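Local coordinates for protein CRISPR pre-crRNA endoribonuclease Cas5d (Mannheimia succiniciproducens, PDB 3KG4) that processes precursor CRISPR RNA as a metal-independent endoribonuclease of the Cas5 family, serving an adaptive immune system against mobile genetic elements, at residues A[5-10]-A[136-141]; A[14-19]-A[154-159]; A[58-63]-A[177-182]; A[191-196]-A[216-221]. All coordinates share one frame; numbering follows the deposited sequence. Where two conformers were deposited one is given.

Contacts 1, 2 and 3 interlock along the chain: 5-10, 14-19 and 58-63 come first, and their partners 136-141, 154-159 and 177-182 follow in the same order. Contact 4 opens only after all three have closed. Contacts 1, 3 and 4 share the seven-stranded antiparallel sheet, with centres 20 to 24 Å apart. Contact 3 touches contact 1 through Tyr-59 and Arg-8, and contact 4 through Ile-58 and Val-217. Contact 1 lies within the ferredoxin-like part, strand order 4-1-3-2; contact 2, about 22 Å away between centres, joins that part to the small second sheet. Contact 3 binds the end of strand 51-60 to the connection leading to edge strand 186-195, which contact 4 ties to the C-terminal segment.

Contact 1 (A[5-10]-A[136-141]); sequences NRIRLH and KHIEMF
Ile-138 and Phe-141, one helical turn apart, form the helix side of this apolar contact with Ile-7 and Leu-9 on the strand. Ile-7 is shared between them: its CG2 branch lies 3.9 Å from Ile-138 CD1 and equally 3.9 Å from Phe-141 CD2. The side chains of Ile-7 and Phe-141 meet at about a right angle, and the methyl approaches the ring obliquely. Farther along, Leu-9 CD1 meets the far end of the same ring, 4.1 Å from Phe-141 CZ. Just before the strand, Asn-5 OD1 comes to 3.2 Å from Ile-138 CD1, a close polar-to-methyl approach; no hydrogen bond joins the two segments.

Phe-141 has CG opposite its backbone N (chi1 173°), which extends the ring from the helix toward the strand. Asn-5 is held in turn by ND2, which donates to Ala-122 O. The axes of 7-10 and 136-141 run 10.3 Å apart at 21°, a nearly parallel course, so that Asn-5, Ile-7 and Leu-9 follow the line from Ile-138 to Phe-141.

The arrangement is that of helices packed on the antiparallel sheet of a ferredoxin-like (alpha+beta) fold, as expected for a Cas5 protein. Strand 7-13 pairs with 114-124 and 164-167, while helix 35-45 contributes Ile-41, Leu-42 and Ile-45 beside Leu-9 and Phe-141, and Trp-53 of strand 51-60 meets the Phe-141 ring edge-to-face.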
loop_
_atom_site.group_PDB
_atom_site.type_symbol
_atom_site.label_atom_id
_atom_site.label_comp_id
_atom_site.label_asym_id
_atom_site.label_seq_id
_atom_site.Cartn_x
_atom_site.Cartn_y
_atom_site.Cartn_z
ATOM N N ASN A 5 -2.182 -7.666 -16.470
ATOM C CA ASN A 5 -2.919 -7.014 -15.387
ATOM C C ASN A 5 -2.178 -7.155 -14.040
ATOM O O ASN A 5 -2.577 -7.922 -13.178
ATOM C CB ASN A 5 -4.324 -7.607 -15.290
ATOM C CG ASN A 5 -5.205 -6.892 -14.263
ATOM O OD1 ASN A 5 -4.882 -5.783 -13.783
ATOM N ND2 ASN A 5 -6.297 -7.533 -13.902
ATOM N N ARG A 6 -1.083 -6.434 -13.893
ATOM C CA ARG A 6 -0.324 -6.434 -12.665
ATOM C C ARG A 6 0.573 -5.217 -12.638
ATOM O O ARG A 6 1.274 -4.935 -13.612
ATOM C CB ARG A 6 0.547 -7.682 -12.562
ATOM C CG ARG A 6 1.281 -7.796 -11.217
ATOM C CD ARG A 6 2.128 -9.051 -11.113
ATOM N NE ARG A 6 3.455 -8.875 -11.715
ATOM C CZ ARG A 6 4.388 -9.827 -11.771
ATOM N NH1 ARG A 6 4.163 -11.036 -11.275
ATOM N NH2 ARG A 6 5.552 -9.575 -12.332
ATOM N N ILE A 7 0.575 -4.502 -11.518
ATOM C CA ILE A 7 1.543 -3.441 -11.312
ATOM C C ILE A 7 2.357 -3.681 -10.051
ATOM O O ILE A 7 1.888 -4.339 -9.119
ATOM C CB ILE A 7 0.862 -2.047 -11.240
ATOM C CG1 ILE A 7 0.017 -1.886 -9.997
ATOM C CG2 ILE A 7 -0.004 -1.810 -12.482
ATOM C CD1 ILE A 7 0.805 -1.638 -8.687
ATOM N N ARG A 8 3.566 -3.138 -10.060
ATOM C CA ARG A 8 4.425 -3.033 -8.900
ATOM C C ARG A 8 4.887 -1.586 -8.754
ATOM O O ARG A 8 5.425 -0.964 -9.709
ATOM C CB ARG A 8 5.648 -3.938 -9.035
ATOM C CG ARG A 8 5.326 -5.406 -8.943
ATOM C CD ARG A 8 6.522 -6.230 -9.310
ATOM N NE ARG A 8 6.335 -7.622 -8.949
ATOM C CZ ARG A 8 7.206 -8.585 -9.231
ATOM N NH1 ARG A 8 8.330 -8.314 -9.904
ATOM N NH2 ARG A 8 6.954 -9.821 -8.831
ATOM N N LEU A 9 4.670 -1.055 -7.559
ATOM C CA LEU A 9 5.017 0.321 -7.218
ATOM C C LEU A 9 5.919 0.304 -5.988
ATOM O O LEU A 9 5.567 -0.229 -4.923
ATOM C CB LEU A 9 3.748 1.177 -6.976
ATOM C CG LEU A 9 3.965 2.694 -6.800
ATOM C CD1 LEU A 9 4.303 3.390 -8.153
ATOM C CD2 LEU A 9 2.745 3.350 -6.120
ATOM N N HIS A 10 7.098 0.875 -6.148
ATOM C CA HIS A 10 8.033 1.112 -5.069
ATOM C C HIS A 10 7.634 2.405 -4.371
ATOM O O HIS A 10 7.415 3.445 -5.029
ATOM C CB HIS A 10 9.452 1.214 -5.653
ATOM C CG HIS A 10 10.536 1.363 -4.623
ATOM N ND1 HIS A 10 11.730 1.986 -4.892
ATOM C CD2 HIS A 10 10.585 1.005 -3.315
ATOM C CE1 HIS A 10 12.493 1.966 -3.810
ATOM N NE2 HIS A 10 11.826 1.360 -2.840
ATOM N N LYS A 136 -6.235 -0.421 -20.649
ATOM C CA LYS A 136 -6.015 1.016 -20.741
ATOM C C LYS A 136 -5.674 1.619 -19.368
ATOM O O LYS A 136 -4.837 2.520 -19.245
ATOM C CB LYS A 136 -7.268 1.711 -21.307
ATOM N N HIS A 137 -6.346 1.094 -18.351
ATOM C CA HIS A 137 -6.153 1.530 -16.961
ATOM C C HIS A 137 -4.787 1.150 -16.426
ATOM O O HIS A 137 -4.096 1.982 -15.872
ATOM C CB HIS A 137 -7.266 0.950 -16.102
ATOM C CG HIS A 137 -8.616 1.524 -16.423
ATOM N ND1 HIS A 137 -8.943 2.839 -16.160
ATOM C CD2 HIS A 137 -9.702 0.972 -17.010
ATOM C CE1 HIS A 137 -10.181 3.065 -16.560
ATOM N NE2 HIS A 137 -10.663 1.947 -17.075
ATOM N N ILE A 138 -4.374 -0.092 -16.636
ATOM C CA ILE A 138 -3.002 -0.494 -16.308
ATOM C C ILE A 138 -1.982 0.396 -17.022
ATOM O O ILE A 138 -1.115 0.966 -16.387
ATOM C CB ILE A 138 -2.741 -1.976 -16.648
ATOM C CG1 ILE A 138 -3.649 -2.901 -15.807
ATOM C CG2 ILE A 138 -1.242 -2.315 -16.476
ATOM C CD1 ILE A 138 -3.271 -3.026 -14.316
ATOM N N GLU A 139 -2.110 0.551 -18.348
ATOM C CA GLU A 139 -1.184 1.411 -19.126
ATOM C C GLU A 139 -1.167 2.878 -18.649
ATOM O O GLU A 139 -0.112 3.461 -18.496
ATOM C CB GLU A 139 -1.540 1.351 -20.635
ATOM N N MET A 140 -2.335 3.460 -18.379
ATOM C CA MET A 140 -2.409 4.844 -17.837
ATOM C C MET A 140 -1.755 4.953 -16.442
ATOM O O MET A 140 -1.009 5.911 -16.164
ATOM C CB MET A 140 -3.862 5.322 -17.790
ATOM C CG MET A 140 -4.063 6.806 -17.362
ATOM S SD MET A 140 -5.593 7.647 -17.951
ATOM C CE MET A 140 -6.670 6.323 -18.557
ATOM N N PHE A 141 -1.989 3.957 -15.578
ATOM C CA PHE A 141 -1.347 3.970 -14.256
ATOM C C PHE A 141 0.156 4.008 -14.425
ATOM O O PHE A 141 0.847 4.807 -13.811
ATOM C CB PHE A 141 -1.733 2.751 -13.397
ATOM C CG PHE A 141 -0.937 2.672 -12.116
ATOM C CD1 PHE A 141 -1.412 3.284 -10.948
ATOM C CD2 PHE A 141 0.308 2.063 -12.090
ATOM C CE1 PHE A 141 -0.677 3.264 -9.791
ATOM C CE2 PHE A 141 1.057 2.012 -10.924
ATOM C CZ PHE A 141 0.579 2.651 -9.782
#

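Contact 2 (A[14-19]-A[154-159]); sequences DYACFT and PCMGVR
Cys-17 and Met-156 supply the direct hydrogen bond of this contact, from Cys-17 N to Met-156 O over 3.0 Å. It is nearly straight, with 170° at the hydrogen, and the donor stands close to the line of the C=O bond. A water adds an indirect link: it accepts from Thr-19 N and donates to Gly-157 O at 2.8 Å.

Two weaker CA-H...O approaches flank the direct bond. Ala-16 CA lies 3.5 Å from the same Met-156 O, and Gly-157 CA comes to 3.2 Å from Cys-17 O. With no side chain on Gly-157, the two backbones can close to this distance, and the residue's positive phi (92°) turns the loop there.

These bonds hold the loop between helix 135-146 and strand 164-167 against the chain just beyond a corner at Asp-14. After that corner, 15-16 leaves the main sheet and pairs antiparallel with 107-112 in the small mixed sheet.

Among apolar contacts, Ala-16 CB meets Met-156 CB at 3.6 Å, and Val-158 CG2 lies near Cys-17 CB. The other Val-158 methyl, CG1, stands beside Cys-17 O. Met-156 SD makes a Met-aromatic contact at the edge of the Phe-18 ring, 5.3 Å from the centroid and 80° off the normal. The ring also lies obliquely against the Met-156/Gly-157 peptide, with Phe-18 CE1 3.6 Å from Gly-157 N. Bends at chi2 and chi3 fold the methionine alongside the phenylalanine, pointing the same way. From strand 114-124, Val-114 touches Met-156 and Tyr-116 touches Phe-18.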
loop_
_atom_site.group_PDB
_atom_site.type_symbol
_atom_site.label_atom_id
_atom_site.label_comp_id
_atom_site.label_asym_id
_atom_site.label_seq_id
_atom_site.Cartn_x
_atom_site.Cartn_y
_atom_site.Cartn_z
ATOM N N ASP A 14 10.209 9.056 4.887
ATOM C CA ASP A 14 10.945 9.141 6.141
ATOM C C ASP A 14 10.048 8.763 7.312
ATOM O O ASP A 14 10.541 8.292 8.314
ATOM C CB ASP A 14 11.485 10.559 6.365
ATOM C CG ASP A 14 12.646 10.922 5.413
ATOM O OD1 ASP A 14 13.153 10.036 4.688
ATOM O OD2 ASP A 14 13.025 12.117 5.405
ATOM N N TYR A 15 8.755 9.037 7.183
ATOM C CA TYR A 15 7.717 8.716 8.183
ATOM C C TYR A 15 6.428 8.138 7.589
ATOM O O TYR A 15 6.065 8.414 6.418
ATOM C CB TYR A 15 7.348 9.968 8.971
ATOM C CG TYR A 15 8.489 10.580 9.708
ATOM C CD1 TYR A 15 8.968 10.007 10.891
ATOM C CD2 TYR A 15 9.133 11.723 9.214
ATOM C CE1 TYR A 15 10.023 10.573 11.577
ATOM C CE2 TYR A 15 10.193 12.292 9.893
ATOM C CZ TYR A 15 10.626 11.720 11.073
ATOM O OH TYR A 15 11.671 12.284 11.750
ATOM N N ALA A 16 5.722 7.335 8.389
ATOM C CA ALA A 16 4.415 6.792 7.999
ATOM C C ALA A 16 3.563 6.583 9.236
ATOM O O ALA A 16 4.068 6.276 10.294
ATOM C CB ALA A 16 4.550 5.445 7.251
ATOM N N CYS A 17 2.269 6.701 9.078
ATOM C CA CYS A 17 1.366 6.417 10.157
ATOM C C CYS A 17 0.087 5.792 9.619
ATOM O O CYS A 17 -0.791 6.478 9.087
ATOM C CB CYS A 17 1.050 7.679 10.989
ATOM S SG CYS A 17 0.160 7.200 12.478
ATOM N N PHE A 18 0.022 4.462 9.724
ATOM C CA PHE A 18 -1.145 3.708 9.349
ATOM C C PHE A 18 -1.900 3.392 10.624
ATOM O O PHE A 18 -1.638 2.402 11.330
ATOM C CB PHE A 18 -0.731 2.443 8.606
ATOM C CG PHE A 18 0.224 2.709 7.516
ATOM C CD1 PHE A 18 -0.192 3.358 6.348
ATOM C CD2 PHE A 18 1.568 2.398 7.663
ATOM C CE1 PHE A 18 0.755 3.637 5.312
ATOM C CE2 PHE A 18 2.481 2.667 6.657
ATOM C CZ PHE A 18 2.080 3.283 5.486
ATOM N N THR A 19 -2.832 4.272 10.939
ATOM C CA THR A 19 -3.340 4.347 12.286
ATOM C C THR A 19 -4.120 3.099 12.737
ATOM O O THR A 19 -5.030 2.646 12.062
ATOM C CB THR A 19 -4.231 5.617 12.426
ATOM O OG1 THR A 19 -3.446 6.764 12.071
ATOM C CG2 THR A 19 -4.751 5.737 13.856
ATOM N N PRO A 154 0.142 11.116 -3.174
ATOM C CA PRO A 154 -0.039 9.989 -2.237
ATOM C C PRO A 154 0.672 10.227 -0.888
ATOM O O PRO A 154 1.681 10.915 -0.801
ATOM C CB PRO A 154 0.548 8.797 -2.999
ATOM C CG PRO A 154 1.508 9.364 -3.955
ATOM C CD PRO A 154 0.993 10.750 -4.322
ATOM N N CYS A 155 0.115 9.616 0.153
ATOM C CA CYS A 155 0.621 9.799 1.494
ATOM C C CYS A 155 0.716 8.449 2.181
ATOM O O CYS A 155 0.061 7.489 1.787
ATOM C CB CYS A 155 -0.263 10.756 2.301
ATOM S SG CYS A 155 -1.841 10.126 2.809
ATOM N N MET A 156 1.577 8.401 3.191
ATOM C CA MET A 156 1.824 7.215 3.946
ATOM C C MET A 156 0.920 7.209 5.172
ATOM O O MET A 156 1.389 7.344 6.279
ATOM C CB MET A 156 3.282 7.201 4.351
ATOM C CG MET A 156 4.186 6.975 3.178
ATOM S SD MET A 156 4.118 5.226 2.647
ATOM C CE MET A 156 5.773 5.112 2.185
ATOM N N GLY A 157 -0.378 7.055 4.938
ATOM C CA GLY A 157 -1.357 6.845 5.984
ATOM C C GLY A 157 -2.020 8.096 6.525
ATOM O O GLY A 157 -3.181 8.046 6.904
ATOM N N VAL A 158 -1.284 9.185 6.629
ATOM C CA VAL A 158 -1.874 10.470 7.028
ATOM C C VAL A 158 -1.339 11.558 6.131
ATOM O O VAL A 158 -0.211 11.491 5.651
ATOM C CB VAL A 158 -1.594 10.826 8.521
ATOM C CG1 VAL A 158 -2.289 9.799 9.466
ATOM C CG2 VAL A 158 -0.097 10.907 8.776
ATOM N N ARG A 159 -2.146 12.600 5.948
ATOM C CA ARG A 159 -1.846 13.648 4.961
ATOM C C ARG A 159 -0.461 14.290 5.110
ATOM O O ARG A 159 0.179 14.614 4.125
ATOM C CB ARG A 159 -2.980 14.719 4.963
HETATM O O HOH W 1 -3.856 6.133 8.883
#

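Contact 3 (A[58-63]-A[177-182]); sequences IYVLKP and SQLSES
The flat peptide group that carries the Leu-61 carbonyl meets Gln-178 at its edge: Gln-178 N donates to Leu-61 O in the carbonyl plane, over a short 2.6 Å. The bond is close to straight, 165° at the hydrogen. A second flat group, the Gln-178 carboxamide, presents its oxygen to an aliphatic chain, with OE1 3.5 Å from Lys-62 CE. The Pro-63 ring turns its CG corner to the Gln-178 backbone, 3.7 Å from Gln-178 O.

Gln-178 and Lys-62 lie side by side and point the same way. The glutamine has CG opposite its carbonyl carbon (chi1 -64°) and continues extended, whereas the lysine bends at chi3, so OE1 faces methylenes CG and CE.

In the fold, strand 51-60 of the seven-stranded sheet has just ended at Val-60, between neighbours 114-124 and 214-216. The chain leaving it meets the long connection from strand 164-167 to strand 186-195, which runs from the ferredoxin-like part of the sheet to its far edge.

Leu-179 closes over the backbone of that strand end with both methyls. CD1 approaches Val-60 O at 3.2 Å, and CD2 reaches Lys-62 O at 3.4 Å, two residues further on. The side chain thereby straddles the peptides from Val-60 to Lys-62, with Val-60 CG1 a looser neighbour of CD2 at 4.4 Å. Nearby, Ser-177 OG stands 3.0 Å from Val-60 O.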
loop_
_atom_site.group_PDB
_atom_site.type_symbol
_atom_site.label_atom_id
_atom_site.label_comp_id
_atom_site.label_asym_id
_atom_site.label_seq_id
_atom_site.Cartn_x
_atom_site.Cartn_y
_atom_site.Cartn_z
ATOM N N ILE A 58 2.372 -7.131 -0.356
ATOM C CA ILE A 58 3.112 -5.995 0.153
ATOM C C ILE A 58 4.485 -6.498 0.562
ATOM O O ILE A 58 4.594 -7.305 1.486
ATOM C CB ILE A 58 2.396 -5.363 1.415
ATOM C CG1 ILE A 58 1.007 -4.822 1.025
ATOM C CG2 ILE A 58 3.283 -4.330 2.041
ATOM C CD1 ILE A 58 0.035 -4.646 2.233
ATOM N N TYR A 59 5.519 -6.014 -0.112
ATOM C CA TYR A 59 6.898 -6.289 0.251
ATOM C C TYR A 59 7.397 -5.240 1.213
ATOM O O TYR A 59 7.356 -4.050 0.904
ATOM C CB TYR A 59 7.793 -6.250 -0.974
ATOM C CG TYR A 59 7.466 -7.242 -2.043
ATOM C CD1 TYR A 59 8.199 -8.422 -2.189
ATOM C CD2 TYR A 59 6.412 -7.014 -2.920
ATOM C CE1 TYR A 59 7.893 -9.322 -3.237
ATOM C CE2 TYR A 59 6.091 -7.902 -3.917
ATOM C CZ TYR A 59 6.846 -9.037 -4.099
ATOM O OH TYR A 59 6.485 -9.872 -5.145
ATOM N N VAL A 60 7.905 -5.675 2.356
ATOM C CA VAL A 60 8.394 -4.788 3.394
ATOM C C VAL A 60 9.902 -4.794 3.364
ATOM O O VAL A 60 10.520 -5.823 3.662
ATOM C CB VAL A 60 7.957 -5.233 4.801
ATOM C CG1 VAL A 60 8.502 -4.275 5.830
ATOM C CG2 VAL A 60 6.472 -5.295 4.878
ATOM N N LEU A 61 10.485 -3.632 3.061
ATOM C CA LEU A 61 11.907 -3.522 2.688
ATOM C C LEU A 61 12.822 -3.073 3.815
ATOM O O LEU A 61 14.017 -3.362 3.796
ATOM C CB LEU A 61 12.059 -2.544 1.510
ATOM C CG LEU A 61 11.246 -2.893 0.272
ATOM C CD1 LEU A 61 11.495 -1.870 -0.834
ATOM C CD2 LEU A 61 11.612 -4.307 -0.177
ATOM N N LYS A 62 12.284 -2.357 4.798
ATOM C CA LYS A 62 13.112 -1.752 5.797
ATOM C C LYS A 62 12.674 -2.158 7.208
ATOM O O LYS A 62 11.515 -2.455 7.427
ATOM C CB LYS A 62 13.093 -0.239 5.630
ATOM C CG LYS A 62 13.936 0.251 4.454
ATOM C CD LYS A 62 13.973 1.755 4.420
ATOM C CE LYS A 62 15.296 2.297 3.910
ATOM N NZ LYS A 62 15.212 3.775 3.641
ATOM N N PRO A 63 13.627 -2.223 8.146
ATOM C CA PRO A 63 13.304 -2.636 9.502
ATOM C C PRO A 63 12.199 -1.768 10.105
ATOM O O PRO A 63 12.133 -0.584 9.843
ATOM C CB PRO A 63 14.629 -2.448 10.267
ATOM C CG PRO A 63 15.666 -2.296 9.212
ATOM C CD PRO A 63 14.996 -1.697 8.046
ATOM N N SER A 177 15.433 -6.465 0.229
ATOM C CA SER A 177 14.973 -6.200 1.584
ATOM C C SER A 177 16.217 -5.800 2.360
ATOM O O SER A 177 17.306 -6.335 2.104
ATOM C CB SER A 177 14.338 -7.443 2.241
ATOM O OG SER A 177 12.938 -7.275 2.563
ATOM N N GLN A 178 16.059 -4.903 3.328
ATOM C CA GLN A 178 17.104 -4.680 4.312
ATOM C C GLN A 178 16.619 -5.216 5.654
ATOM O O GLN A 178 16.990 -4.713 6.696
ATOM C CB GLN A 178 17.417 -3.190 4.383
ATOM C CG GLN A 178 17.984 -2.610 3.088
ATOM C CD GLN A 178 18.331 -1.146 3.238
ATOM O OE1 GLN A 178 17.477 -0.277 3.065
ATOM N NE2 GLN A 178 19.590 -0.861 3.563
ATOM N N LEU A 179 15.776 -6.246 5.622
ATOM C CA LEU A 179 15.189 -6.795 6.839
ATOM C C LEU A 179 16.155 -7.735 7.553
ATOM O O LEU A 179 16.860 -8.479 6.876
ATOM C CB LEU A 179 13.927 -7.579 6.506
ATOM C CG LEU A 179 12.670 -6.770 6.217
ATOM C CD1 LEU A 179 11.465 -7.709 6.081
ATOM C CD2 LEU A 179 12.439 -5.698 7.260
ATOM N N SER A 180 16.158 -7.722 8.894
ATOM C CA SER A 180 16.942 -8.717 9.651
ATOM C C SER A 180 16.482 -10.121 9.267
ATOM O O SER A 180 15.260 -10.351 9.130
ATOM C CB SER A 180 16.866 -8.517 11.180
ATOM O OG SER A 180 15.593 -8.062 11.636
ATOM N N GLU A 181 17.444 -11.028 9.031
ATOM C CA GLU A 181 17.147 -12.461 8.888
ATOM C C GLU A 181 15.984 -12.839 9.822
ATOM O O GLU A 181 15.054 -13.520 9.416
ATOM C CB GLU A 181 18.384 -13.337 9.199
ATOM N N SER A 182 16.051 -12.342 11.055
ATOM C CA SER A 182 15.050 -12.559 12.102
ATOM C C SER A 182 13.822 -11.611 12.114
ATOM O O SER A 182 12.998 -11.684 13.034
ATOM C CB SER A 182 15.767 -12.415 13.448
ATOM O OG SER A 182 16.389 -11.131 13.567
#

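Contact 4 (A[191-196]-A[216-221]); sequences MLHDID and DVPPFY
His-193 meets the C-terminal segment with two parts of its ring at once: a nitrogen in the ring plane donates a hydrogen bond while one face receives the edge of Phe-220. The histidine belongs to a classic beta bulge, in which His-193 and Asp-194 both stand opposite His-204 of strand 203-211, at the outermost strand, 186-195, of the antiparallel sheet.

The in-plane bond runs from His-193 NE2 to Pro-218 O over 2.8 Å. It is nearly straight at 162°. Pro-218 O lies close to the imidazole plane, and NE2 in turn stands nearly on the extension of the Pro-218 C=O bond; this fixes the rotation of the imidazole. CG set opposite the backbone N (chi1 -170°) lets the ring reach across to the loop after strand 214-216.

The face contact is a T-shaped stack with planes at 90° and centroids 5.1 Å apart. Phe-220 CD1 is its leading atom, 3.6 Å from His-193 ND1 and offset toward the rim of the imidazole. Val-217 CG1 comes obliquely to the same ring, 3.5 Å from His-193 NE2. His-204 adds a second edge-to-face partner for Phe-220, so this ring is held from both strands of the bulge pair.

Asp-194 contributes its methylene, as its carboxylate leads away to Arg-39, a salt-bridge partner, and to Ser-36 of helix 35-45. OD2 also accepts from Ile-195 N through its anti lone pair. On the side of the loop, Asp-194 CB lies 3.4 Å from Phe-220 CE1.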
loop_
_atom_site.group_PDB
_atom_site.type_symbol
_atom_site.label_atom_id
_atom_site.label_comp_id
_atom_site.label_asym_id
_atom_site.label_seq_id
_atom_site.Cartn_x
_atom_site.Cartn_y
_atom_site.Cartn_z
ATOM N N MET A 191 -5.063 -7.066 11.159
ATOM C CA MET A 191 -4.825 -5.704 10.668
ATOM C C MET A 191 -6.001 -5.374 9.787
ATOM O O MET A 191 -6.575 -6.263 9.162
ATOM C CB MET A 191 -3.554 -5.614 9.792
ATOM C CG MET A 191 -2.197 -5.736 10.491
ATOM S SD MET A 191 -0.695 -5.301 9.535
ATOM C CE MET A 191 -1.266 -3.649 8.834
ATOM N N LEU A 192 -6.320 -4.085 9.686
ATOM C CA LEU A 192 -7.326 -3.639 8.743
ATOM C C LEU A 192 -6.949 -4.077 7.356
ATOM O O LEU A 192 -5.803 -3.867 6.967
ATOM C CB LEU A 192 -7.377 -2.111 8.768
ATOM C CG LEU A 192 -8.462 -1.530 7.858
ATOM C CD1 LEU A 192 -9.810 -1.826 8.535
ATOM C CD2 LEU A 192 -8.188 -0.018 7.690
ATOM N N HIS A 193 -7.877 -4.733 6.649
ATOM C CA HIS A 193 -7.736 -5.011 5.238
ATOM C C HIS A 193 -8.289 -3.750 4.497
ATOM O O HIS A 193 -7.570 -3.051 3.786
ATOM C CB HIS A 193 -8.523 -6.253 4.873
ATOM C CG HIS A 193 -8.269 -6.777 3.490
ATOM N ND1 HIS A 193 -8.048 -5.956 2.403
ATOM C CD2 HIS A 193 -8.226 -8.042 3.011
ATOM C CE1 HIS A 193 -7.840 -6.689 1.324
ATOM N NE2 HIS A 193 -7.957 -7.963 1.660
ATOM N N ASP A 194 -9.567 -3.467 4.672
ATOM C CA ASP A 194 -10.151 -2.240 4.086
ATOM C C ASP A 194 -11.509 -1.981 4.723
ATOM O O ASP A 194 -11.971 -2.782 5.507
ATOM C CB ASP A 194 -10.291 -2.394 2.549
ATOM C CG ASP A 194 -9.868 -1.135 1.763
ATOM O OD1 ASP A 194 -9.249 -1.315 0.667
ATOM O OD2 ASP A 194 -10.139 0.011 2.244
ATOM N N ILE A 195 -12.141 -0.851 4.366
ATOM C CA ILE A 195 -13.463 -0.443 4.876
ATOM C C ILE A 195 -14.439 -0.268 3.696
ATOM O O ILE A 195 -14.020 0.137 2.607
ATOM C CB ILE A 195 -13.386 0.908 5.640
ATOM C CG1 ILE A 195 -12.524 0.770 6.894
ATOM C CG2 ILE A 195 -14.768 1.393 6.092
ATOM C CD1 ILE A 195 -11.421 1.831 6.999
ATOM N N ASP A 196 -15.715 -0.590 3.905
ATOM C CA ASP A 196 -16.787 -0.231 2.943
ATOM C C ASP A 196 -17.559 0.958 3.516
ATOM O O ASP A 196 -18.201 0.839 4.570
ATOM C CB ASP A 196 -17.751 -1.406 2.712
ATOM N N ASP A 216 1.198 -11.626 1.850
ATOM C CA ASP A 216 0.184 -11.931 0.872
ATOM C C ASP A 216 -1.175 -11.469 1.403
ATOM O O ASP A 216 -1.545 -11.709 2.564
ATOM C CB ASP A 216 0.252 -13.411 0.391
ATOM C CG ASP A 216 1.395 -13.637 -0.719
ATOM O OD1 ASP A 216 1.111 -13.952 -1.901
ATOM O OD2 ASP A 216 2.599 -13.457 -0.419
ATOM N N VAL A 217 -1.892 -10.714 0.570
ATOM C CA VAL A 217 -3.145 -10.121 0.972
ATOM C C VAL A 217 -4.284 -10.932 0.370
ATOM O O VAL A 217 -4.386 -11.060 -0.873
ATOM C CB VAL A 217 -3.237 -8.637 0.492
ATOM C CG1 VAL A 217 -4.595 -8.039 0.888
ATOM C CG2 VAL A 217 -2.093 -7.845 1.072
ATOM N N PRO A 218 -5.141 -11.509 1.232
ATOM C CA PRO A 218 -6.168 -12.370 0.687
ATOM C C PRO A 218 -7.272 -11.537 0.028
ATOM O O PRO A 218 -7.395 -10.327 0.346
ATOM C CB PRO A 218 -6.688 -13.102 1.921
ATOM C CG PRO A 218 -6.562 -12.104 3.021
ATOM C CD PRO A 218 -5.240 -11.401 2.710
ATOM N N PRO A 219 -8.062 -12.158 -0.874
ATOM C CA PRO A 219 -9.263 -11.516 -1.440
ATOM C C PRO A 219 -10.114 -10.854 -0.371
ATOM O O PRO A 219 -10.359 -11.458 0.667
ATOM C CB PRO A 219 -10.026 -12.682 -2.090
ATOM C CG PRO A 219 -8.987 -13.655 -2.461
ATOM C CD PRO A 219 -7.848 -13.500 -1.433
ATOM N N PHE A 220 -10.535 -9.618 -0.619
ATOM C CA PHE A 220 -11.321 -8.835 0.341
ATOM C C PHE A 220 -12.671 -9.454 0.668
ATOM O O PHE A 220 -13.096 -9.439 1.823
ATOM C CB PHE A 220 -11.597 -7.423 -0.197
ATOM C CG PHE A 220 -12.297 -6.552 0.791
ATOM C CD1 PHE A 220 -11.581 -5.942 1.803
ATOM C CD2 PHE A 220 -13.688 -6.375 0.743
ATOM C CE1 PHE A 220 -12.209 -5.161 2.751
ATOM C CE2 PHE A 220 -14.331 -5.566 1.683
ATOM C CZ PHE A 220 -13.596 -4.975 2.694
ATOM N N TYR A 221 -13.356 -9.964 -0.350
ATOM C CA TYR A 221 -14.721 -10.509 -0.190
ATOM C C TYR A 221 -14.798 -11.984 0.241
ATOM O O TYR A 221 -13.927 -12.784 -0.071
ATOM C CB TYR A 221 -15.533 -10.281 -1.475
ATOM C CG TYR A 221 -15.830 -8.812 -1.666
ATOM C CD1 TYR A 221 -16.814 -8.185 -0.905
ATOM C CD2 TYR A 221 -15.097 -8.044 -2.572
ATOM C CE1 TYR A 221 -17.079 -6.834 -1.052
ATOM C CE2 TYR A 221 -15.357 -6.695 -2.732
ATOM C CZ TYR A 221 -16.347 -6.094 -1.965
ATOM O OH TYR A 221 -16.593 -4.747 -2.105
#